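Local coordinates for protein N-methyltransferase (Streptoalloteichus sp. ATCC 53650, PDB 5BSZ) that probably transfers methyl groups from S-adenosylmethionine to the amino nitrogen of a deoxysugar on the way to kedarcidin, at residues L21-R26 against R170-L175; D147-P152 against P236-F241; G153-G158 against S176-I181; D183-E188 against L208-A213. All coordinates share one frame; numbering follows the deposited sequence.

Contact 1. Residues L21-R26 against R170-L175; sequences LFYRGR and RTVVRL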
# COMPACT_ATOMS: atom_id res chain seq x y z
N LEU A 21 11.28 8.14 16.30
CA LEU A 21 11.39 8.69 17.63
C LEU A 21 11.98 10.10 17.56
O LEU A 21 11.55 10.97 18.33
CB LEU A 21 12.11 7.72 18.60
CG LEU A 21 11.31 6.44 18.97
CD1 LEU A 21 11.69 5.77 20.31
CD2 LEU A 21 9.81 6.67 18.94
N PHE A 22 12.91 10.34 16.63
CA PHE A 22 13.43 11.70 16.40
C PHE A 22 12.25 12.63 16.14
O PHE A 22 12.10 13.71 16.71
CB PHE A 22 14.34 11.79 15.16
CG PHE A 22 14.17 13.08 14.39
CD1 PHE A 22 13.41 13.13 13.23
CD2 PHE A 22 14.72 14.27 14.87
CE1 PHE A 22 13.23 14.32 12.54
CE2 PHE A 22 14.55 15.46 14.19
CZ PHE A 22 13.80 15.49 13.03
N TYR A 23 11.40 12.14 15.24
CA TYR A 23 10.37 12.94 14.64
C TYR A 23 9.28 13.29 15.66
O TYR A 23 9.00 14.47 15.89
CB TYR A 23 9.83 12.17 13.43
CG TYR A 23 9.18 13.08 12.44
CD1 TYR A 23 9.85 13.51 11.31
CD2 TYR A 23 7.89 13.53 12.67
CE1 TYR A 23 9.24 14.36 10.40
CE2 TYR A 23 7.28 14.37 11.77
CZ TYR A 23 7.95 14.79 10.64
OH TYR A 23 7.30 15.62 9.77
N ARG A 24 8.69 12.26 16.27
CA ARG A 24 7.84 12.43 17.46
C ARG A 24 8.42 13.42 18.47
O ARG A 24 7.69 14.22 19.05
CB ARG A 24 7.67 11.09 18.17
CG ARG A 24 6.63 10.16 17.56
CD ARG A 24 6.43 8.97 18.49
NE ARG A 24 5.75 7.86 17.84
CZ ARG A 24 5.83 6.58 18.22
NH1 ARG A 24 6.58 6.22 19.25
NH2 ARG A 24 5.16 5.65 17.55
N GLY A 25 9.73 13.35 18.69
CA GLY A 25 10.40 14.12 19.74
C GLY A 25 10.46 15.63 19.55
O GLY A 25 10.94 16.35 20.42
N ARG A 26 9.96 16.12 18.42
CA ARG A 26 10.33 17.46 17.99
C ARG A 26 9.77 18.58 18.88
O ARG A 26 10.50 19.49 19.26
CB ARG A 26 9.99 17.65 16.51
CG ARG A 26 11.12 17.20 15.59
CD ARG A 26 10.65 16.95 14.17
NE ARG A 26 9.53 17.82 13.81
CZ ARG A 26 9.65 19.10 13.48
NH1 ARG A 26 10.84 19.68 13.48
NH2 ARG A 26 8.57 19.80 13.14
N ARG A 170 14.84 17.18 0.74
CA ARG A 170 14.04 16.17 1.45
C ARG A 170 12.94 16.82 2.30
O ARG A 170 13.17 17.82 2.98
CB ARG A 170 14.94 15.32 2.33
CG ARG A 170 14.24 14.15 3.02
CD ARG A 170 15.23 13.02 3.25
NE ARG A 170 14.74 12.01 4.19
CZ ARG A 170 14.19 10.84 3.86
NH1 ARG A 170 14.02 10.48 2.59
NH2 ARG A 170 13.81 10.00 4.82
N THR A 171 11.73 16.30 2.18
CA THR A 171 10.56 16.73 2.94
C THR A 171 9.90 15.47 3.55
O THR A 171 9.73 14.48 2.87
CB THR A 171 9.54 17.41 2.02
OG1 THR A 171 10.02 18.67 1.60
CG2 THR A 171 8.25 17.69 2.71
N VAL A 172 9.54 15.51 4.84
CA VAL A 172 8.81 14.42 5.48
C VAL A 172 7.56 14.96 6.12
O VAL A 172 7.62 15.94 6.86
CB VAL A 172 9.71 13.77 6.57
CG1 VAL A 172 9.00 12.63 7.28
CG2 VAL A 172 10.99 13.29 5.91
N VAL A 173 6.42 14.37 5.82
CA VAL A 173 5.19 14.73 6.46
C VAL A 173 4.68 13.56 7.26
O VAL A 173 4.87 12.40 6.87
CB VAL A 173 4.15 15.17 5.42
CG1 VAL A 173 4.73 16.28 4.57
CG2 VAL A 173 3.81 14.01 4.50
N ARG A 174 3.99 13.87 8.35
CA ARG A 174 3.46 12.88 9.28
C ARG A 174 2.04 13.16 9.64
O ARG A 174 1.66 14.30 9.86
CB ARG A 174 4.30 12.87 10.58
CG ARG A 174 3.85 11.85 11.63
CD ARG A 174 4.72 11.88 12.90
NE ARG A 174 4.40 10.82 13.87
CZ ARG A 174 3.44 10.89 14.80
NH1 ARG A 174 2.69 11.97 14.90
NH2 ARG A 174 3.24 9.87 15.63
N LEU A 175 1.22 12.12 9.73
CA LEU A 175 -0.17 12.28 10.15
C LEU A 175 -0.47 11.13 11.10
O LEU A 175 -0.13 9.99 10.80
CB LEU A 175 -1.10 12.20 8.95
CG LEU A 175 -2.58 12.43 9.09
CD1 LEU A 175 -2.75 13.84 9.64
CD2 LEU A 175 -3.38 12.29 7.78
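Y23, on helix 18-24, meets strand 171-181 through V172 and R174, and illustrates how one tyrosine can engage both the side chains and the backbone of a strand. Along R174, CB lies 3.5 Å from Y23 CE2, and farther out CD comes within 3.6 Å of Y23 CD2, the two side chains lying alongside one another and running opposite ways. With CG anti to the backbone N (chi1 -179°) and the chain extended as far as NE, the methylenes run beside the CD2-CE2 side of the ring. NE is hydrogen-bonded to the hydroxyl of Y191, whose own ring meets that of Y23 edge-to-face. At the tip, R174 NH2 stands 3.9 Å from NE of the poorly ordered R24, the two guanidinium planes nearly perpendicular. Farther round the same side of the ring plane, V172 CG1 packs 3.6 Å from Y23 CE1. The phenol then donates its proton from Y23 OH to V172 O at 2.9 Å, coming from above the carbonyl plane. If Y23 were replaced by an alanine, V172 CG1 and the R174 methylenes would probably lose the surface they lie against, opening a gap between helix and sheet. The chemistry is thus divided: carbon packing and one phenol bond join helix to strand, while the two neighbouring arginine charges probably oppose the approach; R24 has a long, weak ion pair to D20.

Contact 2. Residues D147-P152 against P236-F241; sequences DPWWSP and PRRGLF. With THM (thymidine), chain G.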
# COMPACT_ATOMS: atom_id res chain seq x y z
N ASP A 147 5.52 7.64 34.59
CA ASP A 147 4.76 8.59 33.80
C ASP A 147 3.71 7.75 33.06
O ASP A 147 4.02 7.12 32.04
CB ASP A 147 5.67 9.33 32.82
CG ASP A 147 4.92 10.38 31.97
OD1 ASP A 147 3.74 10.70 32.29
OD2 ASP A 147 5.51 10.85 30.95
N PRO A 148 2.51 7.65 33.62
CA PRO A 148 1.50 6.73 33.13
C PRO A 148 0.97 7.17 31.78
O PRO A 148 1.14 8.32 31.39
CB PRO A 148 0.40 6.81 34.21
CG PRO A 148 0.46 8.24 34.60
CD PRO A 148 1.94 8.58 34.61
N TRP A 149 0.38 6.23 31.05
CA TRP A 149 -0.45 6.60 29.89
C TRP A 149 -1.81 7.02 30.46
O TRP A 149 -2.02 6.97 31.71
CB TRP A 149 -0.56 5.39 28.95
CG TRP A 149 -1.35 5.65 27.69
CD1 TRP A 149 -2.45 4.96 27.28
CD2 TRP A 149 -1.16 6.68 26.70
NE1 TRP A 149 -2.94 5.47 26.12
CE2 TRP A 149 -2.17 6.54 25.74
CE3 TRP A 149 -0.22 7.69 26.52
CZ2 TRP A 149 -2.28 7.38 24.63
CZ3 TRP A 149 -0.32 8.51 25.40
CH2 TRP A 149 -1.37 8.37 24.49
N TRP A 150 -2.68 7.50 29.56
CA TRP A 150 -4.06 7.88 29.89
C TRP A 150 -4.88 6.75 30.47
O TRP A 150 -4.57 5.57 30.29
CB TRP A 150 -4.76 8.61 28.73
CG TRP A 150 -3.97 9.78 28.23
CD1 TRP A 150 -3.15 9.82 27.10
CD2 TRP A 150 -3.83 11.06 28.85
NE1 TRP A 150 -2.53 11.07 26.99
CE2 TRP A 150 -2.95 11.84 28.04
CE3 TRP A 150 -4.37 11.64 30.01
CZ2 TRP A 150 -2.59 13.16 28.39
CZ3 TRP A 150 -4.04 12.96 30.33
CH2 TRP A 150 -3.17 13.70 29.53
N SER A 151 -5.91 7.14 31.24
CA SER A 151 -6.85 6.21 31.86
C SER A 151 -8.13 6.19 31.04
O SER A 151 -8.36 7.09 30.24
CB SER A 151 -7.17 6.76 33.27
OG SER A 151 -6.06 6.49 34.14
N PRO A 152 -9.03 5.24 31.29
CA PRO A 152 -10.30 5.30 30.54
C PRO A 152 -10.98 6.64 30.66
O PRO A 152 -11.49 7.10 29.64
CB PRO A 152 -11.13 4.19 31.18
CG PRO A 152 -10.11 3.20 31.55
CD PRO A 152 -8.94 3.99 32.05
N PRO A 236 -0.89 17.47 32.70
CA PRO A 236 -2.18 17.79 33.32
C PRO A 236 -3.18 16.66 33.16
O PRO A 236 -3.24 16.05 32.10
CB PRO A 236 -2.63 19.03 32.54
CG PRO A 236 -1.35 19.71 32.21
CD PRO A 236 -0.44 18.57 31.83
N ARG A 237 -3.88 16.36 34.24
CA ARG A 237 -4.95 15.40 34.34
C ARG A 237 -4.38 14.00 34.34
O ARG A 237 -5.10 13.02 34.46
CB ARG A 237 -5.99 15.54 33.21
CG ARG A 237 -6.44 16.95 32.86
CD ARG A 237 -7.89 16.93 32.37
NE ARG A 237 -8.02 16.07 31.20
CZ ARG A 237 -9.06 15.31 30.88
NH1 ARG A 237 -8.97 14.57 29.78
NH2 ARG A 237 -10.19 15.29 31.59
N ARG A 238 -3.07 13.83 34.22
CA ARG A 238 -2.61 12.50 34.61
C ARG A 238 -1.57 12.35 35.67
O ARG A 238 -1.59 11.36 36.37
CB ARG A 238 -2.24 11.59 33.44
CG ARG A 238 -1.26 12.12 32.47
CD ARG A 238 -1.07 11.04 31.39
NE ARG A 238 0.36 11.15 31.04
CZ ARG A 238 0.93 10.90 29.87
NH1 ARG A 238 0.20 10.53 28.83
NH2 ARG A 238 2.26 10.96 29.78
N GLY A 239 -0.65 13.28 35.77
CA GLY A 239 0.22 13.22 36.90
C GLY A 239 1.28 12.15 36.80
O GLY A 239 1.61 11.67 35.69
N LEU A 240 1.87 11.82 37.96
CA LEU A 240 2.86 10.77 38.02
C LEU A 240 2.48 9.82 39.11
O LEU A 240 1.98 10.26 40.15
CB LEU A 240 4.25 11.35 38.27
CG LEU A 240 4.90 12.22 37.22
CD1 LEU A 240 6.26 12.63 37.74
CD2 LEU A 240 5.08 11.57 35.85
N PHE A 241 2.77 8.54 38.91
CA PHE A 241 2.72 7.58 40.00
C PHE A 241 4.11 7.29 40.52
O PHE A 241 5.04 7.00 39.73
CB PHE A 241 2.01 6.30 39.59
CG PHE A 241 0.57 6.51 39.26
CD1 PHE A 241 -0.38 6.63 40.28
CD2 PHE A 241 0.17 6.68 37.96
CE1 PHE A 241 -1.71 6.86 39.96
CE2 PHE A 241 -1.15 6.94 37.64
CZ PHE A 241 -2.10 7.02 38.63
O5' THM G . -0.38 13.05 22.43
C5' THM G . -1.65 12.85 21.77
C4' THM G . -2.47 11.75 22.45
O4' THM G . -2.75 12.33 23.72
C3' THM G . -3.84 11.39 21.82
O3' THM G . -3.95 9.99 21.50
C2' THM G . -4.94 11.79 22.82
C1' THM G . -4.10 12.04 24.09
N1 THM G . -4.52 13.02 25.11
C2 THM G . -5.48 12.45 25.96
O2 THM G . -5.85 11.31 25.66
N3 THM G . -6.01 13.09 27.00
C4 THM G . -5.59 14.32 27.32
O4 THM G . -6.08 14.92 28.33
C5 THM G . -4.56 14.93 26.46
C5M THM G . -4.15 16.32 26.87
C6 THM G . -4.02 14.24 25.37
O HOH W 1 1.99 12.40 33.10
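D147 and L240 bring the two backbones closest, CA to CA 5.1 Å, and the separation widens to 6.8 Å between the CA atoms of W150 and R238; the segments run 119° apart (CA 147 to 150 against CA 236 to 241). R238 lies between them. Its NH2 donates to D147 OD1 at 2.9 Å in a salt bridge, from above the carboxylate plane, while D147 OD2 takes the backbone N-H of T115. A water accepts from R238 NE and donates to D147 OD1 and G239 O, tying both segments together. R238 CG sits between the backbone N and the carbonyl carbon (chi1 54°), which brings the chain across W150: nearer the backbone, CD makes a CH-pi contact 3.5 Å from the centroid of the six-membered ring. CZ makes a cation-pi contact 4.7 Å from the centroid of the five-membered ring. On the opposite face, thymidine N3 lies 3.4 Å above the W150 ring plane. R237 NH1 donates to thymidine O4 at 3.3 Å, nearly straight (168°). W150, backed by R238, forms one wall of the thymidine pocket, built on loops adjoining strands 143-146 and 240-245, neighbours in the seven-stranded 3-2-1-4-5-7-6 sheet characteristic of Rossmann-like class I methyltransferases.

Contact 3. Residues G153-G158 against S176-I181; sequences GTFLDG and SRSHRI. With THM (thymidine), chain G.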
# COMPACT_ATOMS: atom_id res chain seq x y z
N GLY A 153 -10.95 7.26 31.85
CA GLY A 153 -11.57 8.58 32.10
C GLY A 153 -10.97 9.74 31.34
O GLY A 153 -11.68 10.61 30.80
N THR A 154 -9.64 9.71 31.21
CA THR A 154 -8.91 10.85 30.73
C THR A 154 -8.52 10.75 29.26
O THR A 154 -8.12 11.73 28.67
CB THR A 154 -7.68 11.15 31.61
OG1 THR A 154 -6.91 9.96 31.80
CG2 THR A 154 -8.15 11.66 33.03
N PHE A 155 -8.59 9.57 28.66
CA PHE A 155 -8.27 9.48 27.24
C PHE A 155 -9.31 10.26 26.46
O PHE A 155 -10.50 10.15 26.74
CB PHE A 155 -8.25 8.03 26.79
CG PHE A 155 -7.96 7.87 25.32
CD1 PHE A 155 -6.66 8.05 24.84
CD2 PHE A 155 -8.98 7.64 24.43
CE1 PHE A 155 -6.40 7.97 23.48
CE2 PHE A 155 -8.71 7.49 23.07
CZ PHE A 155 -7.42 7.67 22.59
N LEU A 156 -8.86 11.04 25.49
CA LEU A 156 -9.74 11.90 24.71
C LEU A 156 -9.87 11.32 23.33
O LEU A 156 -8.89 11.17 22.67
CB LEU A 156 -9.14 13.32 24.60
CG LEU A 156 -9.10 14.01 25.96
CD1 LEU A 156 -8.47 15.39 25.80
CD2 LEU A 156 -10.48 14.03 26.67
N ASP A 157 -11.08 11.02 22.91
CA ASP A 157 -11.39 10.59 21.56
C ASP A 157 -11.19 11.79 20.64
O ASP A 157 -11.22 12.94 21.07
CB ASP A 157 -12.86 10.12 21.54
CG ASP A 157 -13.16 9.15 22.69
OD1 ASP A 157 -12.59 8.05 22.62
OD2 ASP A 157 -13.89 9.48 23.67
N GLY A 158 -10.92 11.52 19.38
CA GLY A 158 -10.81 12.56 18.35
C GLY A 158 -9.41 13.11 18.10
O GLY A 158 -9.27 14.12 17.43
N SER A 176 -1.17 11.44 12.18
CA SER A 176 -1.44 10.44 13.19
C SER A 176 -2.87 10.58 13.67
O SER A 176 -3.46 11.66 13.59
CB SER A 176 -0.41 10.59 14.32
OG SER A 176 -0.77 11.67 15.16
N ARG A 177 -3.42 9.49 14.19
CA ARG A 177 -4.81 9.42 14.60
C ARG A 177 -4.88 8.40 15.72
O ARG A 177 -4.12 7.42 15.68
CB ARG A 177 -5.62 8.88 13.48
CG ARG A 177 -7.09 8.95 13.74
CD ARG A 177 -7.79 8.19 12.67
NE ARG A 177 -9.18 8.07 13.07
CZ ARG A 177 -9.77 6.93 13.38
NH1 ARG A 177 -11.04 6.96 13.72
NH2 ARG A 177 -9.14 5.77 13.34
N SER A 178 -5.76 8.61 16.70
CA SER A 178 -5.94 7.60 17.76
C SER A 178 -7.43 7.37 18.04
O SER A 178 -8.25 8.25 17.82
CB SER A 178 -5.14 7.98 19.01
OG SER A 178 -5.80 8.96 19.81
N HIS A 179 -7.78 6.17 18.47
CA HIS A 179 -9.13 5.88 18.90
C HIS A 179 -9.13 4.77 19.94
O HIS A 179 -8.18 3.99 20.09
CB HIS A 179 -10.06 5.49 17.74
CG HIS A 179 -9.81 4.15 17.13
ND1 HIS A 179 -8.80 3.93 16.21
CD2 HIS A 179 -10.49 2.99 17.23
CE1 HIS A 179 -8.84 2.67 15.84
NE2 HIS A 179 -9.82 2.07 16.48
N ARG A 180 -10.25 4.71 20.63
CA ARG A 180 -10.41 3.86 21.78
C ARG A 180 -11.05 2.58 21.31
O ARG A 180 -11.98 2.59 20.48
CB ARG A 180 -11.30 4.63 22.76
CG ARG A 180 -11.70 3.89 24.01
CD ARG A 180 -12.97 4.53 24.62
NE ARG A 180 -12.88 5.99 24.80
CZ ARG A 180 -12.46 6.61 25.90
NH1 ARG A 180 -12.44 7.93 25.94
NH2 ARG A 180 -12.07 5.90 26.96
N ILE A 181 -10.54 1.44 21.78
CA ILE A 181 -11.20 0.15 21.64
C ILE A 181 -11.21 -0.60 22.97
O ILE A 181 -10.15 -0.99 23.49
CB ILE A 181 -10.44 -0.78 20.68
CG1 ILE A 181 -10.25 -0.14 19.30
CG2 ILE A 181 -11.16 -2.13 20.54
CD1 ILE A 181 -9.16 -0.88 18.56
O5' THM G . -0.38 13.05 22.43
C5' THM G . -1.65 12.85 21.77
C4' THM G . -2.47 11.75 22.45
O4' THM G . -2.75 12.33 23.72
C3' THM G . -3.84 11.39 21.82
O3' THM G . -3.95 9.99 21.50
C2' THM G . -4.94 11.79 22.82
C1' THM G . -4.10 12.04 24.09
N1 THM G . -4.52 13.02 25.11
C2 THM G . -5.48 12.45 25.96
O2 THM G . -5.85 11.31 25.66
N3 THM G . -6.01 13.09 27.00
C4 THM G . -5.59 14.32 27.32
O4 THM G . -6.08 14.92 28.33
C5 THM G . -4.56 14.93 26.46
C5M THM G . -4.15 16.32 26.87
C6 THM G . -4.02 14.24 25.37
O HOH W 2 -8.29 10.14 20.48
O HOH W 3 -12.12 7.07 20.30
O HOH W 4 -15.54 7.63 23.98
O HOH W 5 -10.90 8.99 18.44
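D157 OD1 is gripped from several directions: R180 NE donates to it at 3.0 Å along its syn lone pair, R180 NH1 adds a weak bond, and a water that also accepts from R180 N donates to it. The same NH1 binds D157 OD2 at 3.1 Å, almost straight at 166°. The salt bridge is therefore side-on, with NE and NH1 each serving one carboxylate oxygen, although the two groups are twisted against each other rather than coplanar. A bend at chi3 (-51°) in the otherwise extended R180 chain brings the guanidinium to the loop. There NH1 also reaches F155 O weakly, NH2 holds P152 O, and F155 CD2 lies 3.8 Å above the guanidinium plane, the phenyl ring presenting its edge with the planes 83° apart. A leucine in place of R180 would probably leave the D157 carboxylate without its charged mate and let the 153-158 loop shift beside the strand.

The contact also borders thymidine. S178 OG and thymidine O3' share a hydrogen bond of 2.7 Å, while F155 CZ lies 3.5 Å from the same S178 OG. A water joins S178 OG to L156 O. On the base, thymidine N3 donates to T154 O at 3.0 Å and L156 N donates to thymidine O2 at 3.0 Å. These bonds, two to backbone atoms of the loop and one to a strand serine, are part of the thymidine pocket and probably help to hold the nucleoside, consistent with a nucleotide-linked sugar as substrate.

Contact 4. Residues D183-E188 against L208-A213; sequences DVSRHE and LTLFPA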
# COMPACT_ATOMS: atom_id res chain seq x y z
N ASP A 183 -10.70 -1.16 26.55
CA ASP A 183 -9.75 -0.43 27.40
C ASP A 183 -8.36 -0.28 26.76
O ASP A 183 -7.37 -0.22 27.48
CB ASP A 183 -9.67 -1.01 28.82
CG ASP A 183 -8.99 -2.38 28.85
OD1 ASP A 183 -9.03 -3.03 27.80
OD2 ASP A 183 -8.42 -2.85 29.87
N VAL A 184 -8.29 -0.15 25.44
CA VAL A 184 -7.08 0.09 24.64
C VAL A 184 -7.20 1.35 23.83
O VAL A 184 -8.28 1.69 23.35
CB VAL A 184 -6.80 -1.18 23.78
CG1 VAL A 184 -5.98 -0.96 22.51
CG2 VAL A 184 -6.20 -2.23 24.66
N SER A 185 -6.15 2.17 23.75
CA SER A 185 -6.10 3.22 22.73
C SER A 185 -5.21 2.70 21.58
O SER A 185 -4.19 2.06 21.79
CB SER A 185 -5.59 4.53 23.29
OG SER A 185 -4.30 4.44 23.90
N ARG A 186 -5.71 2.84 20.36
CA ARG A 186 -5.05 2.41 19.16
C ARG A 186 -4.57 3.59 18.38
O ARG A 186 -5.34 4.51 18.03
CB ARG A 186 -6.00 1.57 18.31
CG ARG A 186 -5.39 1.08 17.01
CD ARG A 186 -6.13 -0.16 16.54
NE ARG A 186 -5.85 -1.33 17.38
CZ ARG A 186 -6.36 -2.53 17.18
NH1 ARG A 186 -7.20 -2.73 16.18
NH2 ARG A 186 -5.98 -3.54 17.92
N HIS A 187 -3.28 3.59 18.13
CA HIS A 187 -2.58 4.75 17.56
C HIS A 187 -2.07 4.45 16.15
O HIS A 187 -1.30 3.49 15.92
CB HIS A 187 -1.40 5.14 18.50
CG HIS A 187 -1.88 5.54 19.84
ND1 HIS A 187 -2.07 6.86 20.20
CD2 HIS A 187 -2.29 4.80 20.90
CE1 HIS A 187 -2.59 6.91 21.41
NE2 HIS A 187 -2.73 5.67 21.86
N GLU A 188 -2.54 5.22 15.18
CA GLU A 188 -2.05 5.05 13.79
C GLU A 188 -1.17 6.22 13.41
O GLU A 188 -1.57 7.39 13.61
CB GLU A 188 -3.20 5.08 12.85
CG GLU A 188 -4.13 3.94 12.91
CD GLU A 188 -5.45 4.23 12.22
OE1 GLU A 188 -6.26 5.02 12.77
OE2 GLU A 188 -5.66 3.65 11.14
N LEU A 208 -1.97 0.84 23.25
CA LEU A 208 -1.61 1.03 24.64
C LEU A 208 -2.84 0.79 25.52
O LEU A 208 -3.96 1.20 25.14
CB LEU A 208 -1.15 2.47 24.81
CG LEU A 208 0.15 2.89 24.07
CD1 LEU A 208 0.35 4.38 24.08
CD2 LEU A 208 1.36 2.19 24.69
N THR A 209 -2.64 0.14 26.67
CA THR A 209 -3.76 -0.12 27.58
C THR A 209 -4.12 1.14 28.38
O THR A 209 -3.25 1.84 28.85
CB THR A 209 -3.40 -1.24 28.53
OG1 THR A 209 -2.99 -2.31 27.72
CG2 THR A 209 -4.59 -1.65 29.41
N LEU A 210 -5.42 1.41 28.56
CA LEU A 210 -5.91 2.44 29.41
C LEU A 210 -6.18 1.89 30.81
O LEU A 210 -7.18 1.18 31.02
CB LEU A 210 -7.18 3.05 28.78
CG LEU A 210 -7.04 3.60 27.36
CD1 LEU A 210 -8.40 3.87 26.70
CD2 LEU A 210 -6.18 4.84 27.40
N PHE A 211 -5.24 2.10 31.73
CA PHE A 211 -5.42 1.60 33.10
C PHE A 211 -5.96 2.68 34.00
O PHE A 211 -5.50 3.83 33.95
CB PHE A 211 -4.11 1.12 33.73
CG PHE A 211 -3.46 -0.03 33.06
CD1 PHE A 211 -2.34 0.14 32.29
CD2 PHE A 211 -3.93 -1.32 33.27
CE1 PHE A 211 -1.74 -0.95 31.69
CE2 PHE A 211 -3.32 -2.41 32.70
CZ PHE A 211 -2.19 -2.23 31.91
N PRO A 212 -6.97 2.34 34.82
CA PRO A 212 -7.37 3.37 35.78
C PRO A 212 -6.30 3.61 36.84
O PRO A 212 -5.48 2.73 37.11
CB PRO A 212 -8.65 2.78 36.42
CG PRO A 212 -8.72 1.34 36.06
CD PRO A 212 -7.83 1.15 34.84
N ALA A 213 -6.34 4.76 37.48
CA ALA A 213 -5.43 5.10 38.59
C ALA A 213 -5.22 3.97 39.56
O ALA A 213 -4.08 3.73 39.95
CB ALA A 213 -5.95 6.36 39.31
O HOH W 6 -8.11 -1.10 31.97
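V184 and S185 pair with T209 and L208, and the backbone bonds come first. S185 and L208 form an antiparallel hydrogen-bonded pair, S185 N donating to L208 O at 2.8 Å and L208 N to S185 O at 2.9 Å. V184 and T209 make the adjoining non-hydrogen-bonded pair, CA to CA 4.4 Å, and V184 CA approaches L208 O to 3.3 Å in a C-H...O contact. Just past the end of the strand, L210 N still donates to D183 O at 2.8 Å, a nearly straight bond of 169°.

Polar side-chain contacts follow. S185 OG sits between its backbone N and carbonyl carbon (chi1 57°), where it meets the edge of the H187 ring in plane and shares a hydrogen bond of 2.9 Å with H187 NE2. The same OG is hydrogen-bonded to W149 NE1, so the serine links the histidine to the tryptophan. A water donates to both D183 OD2 and L210 O.

Van der Waals contacts of the leucines complete the contact. L208 CD1 approaches H187 NE2 to 4.0 Å, the leucine lying roughly perpendicular to the histidine side chain. L210 lays CB and CG against D183 O and places CD2 4.0 Å from S185 OG.

Strands 184-195 and 198-209, consecutive and antiparallel, form a beta hairpin, and this is its open end; 198-209 is outermost in the four-stranded sheet within this chain. The pairing sets H187 against the bound thymidine, while the chain leaves the hairpin through P212, the N-cap of helix 213-222.

How the contacts relate
From the N terminus, contact 1 opens on helix 18-24 and closes on strand 171-181, looping over most of the Rossmann-like core. Before it closes, contacts 2 and 3 open one after the other in the loop following strand 143-146, so contact 1 crosses both. Contact 1 closes first, contact 3 directly after it on the same strand. Contact 4 then opens on strand 184-195 and closes at the end of the hairpin, where the chain runs on to helix 213-222. Contact 2 ends last, at strand 240-245, enclosing contacts 3 and 4, which follow in series. Contact 1 thus fastens the N-terminal helix to the antiparallel sheet; contacts 2 and 3, with H187 of contact 4, line the thymidine pocket; contact 4 pairs the hairpin strands.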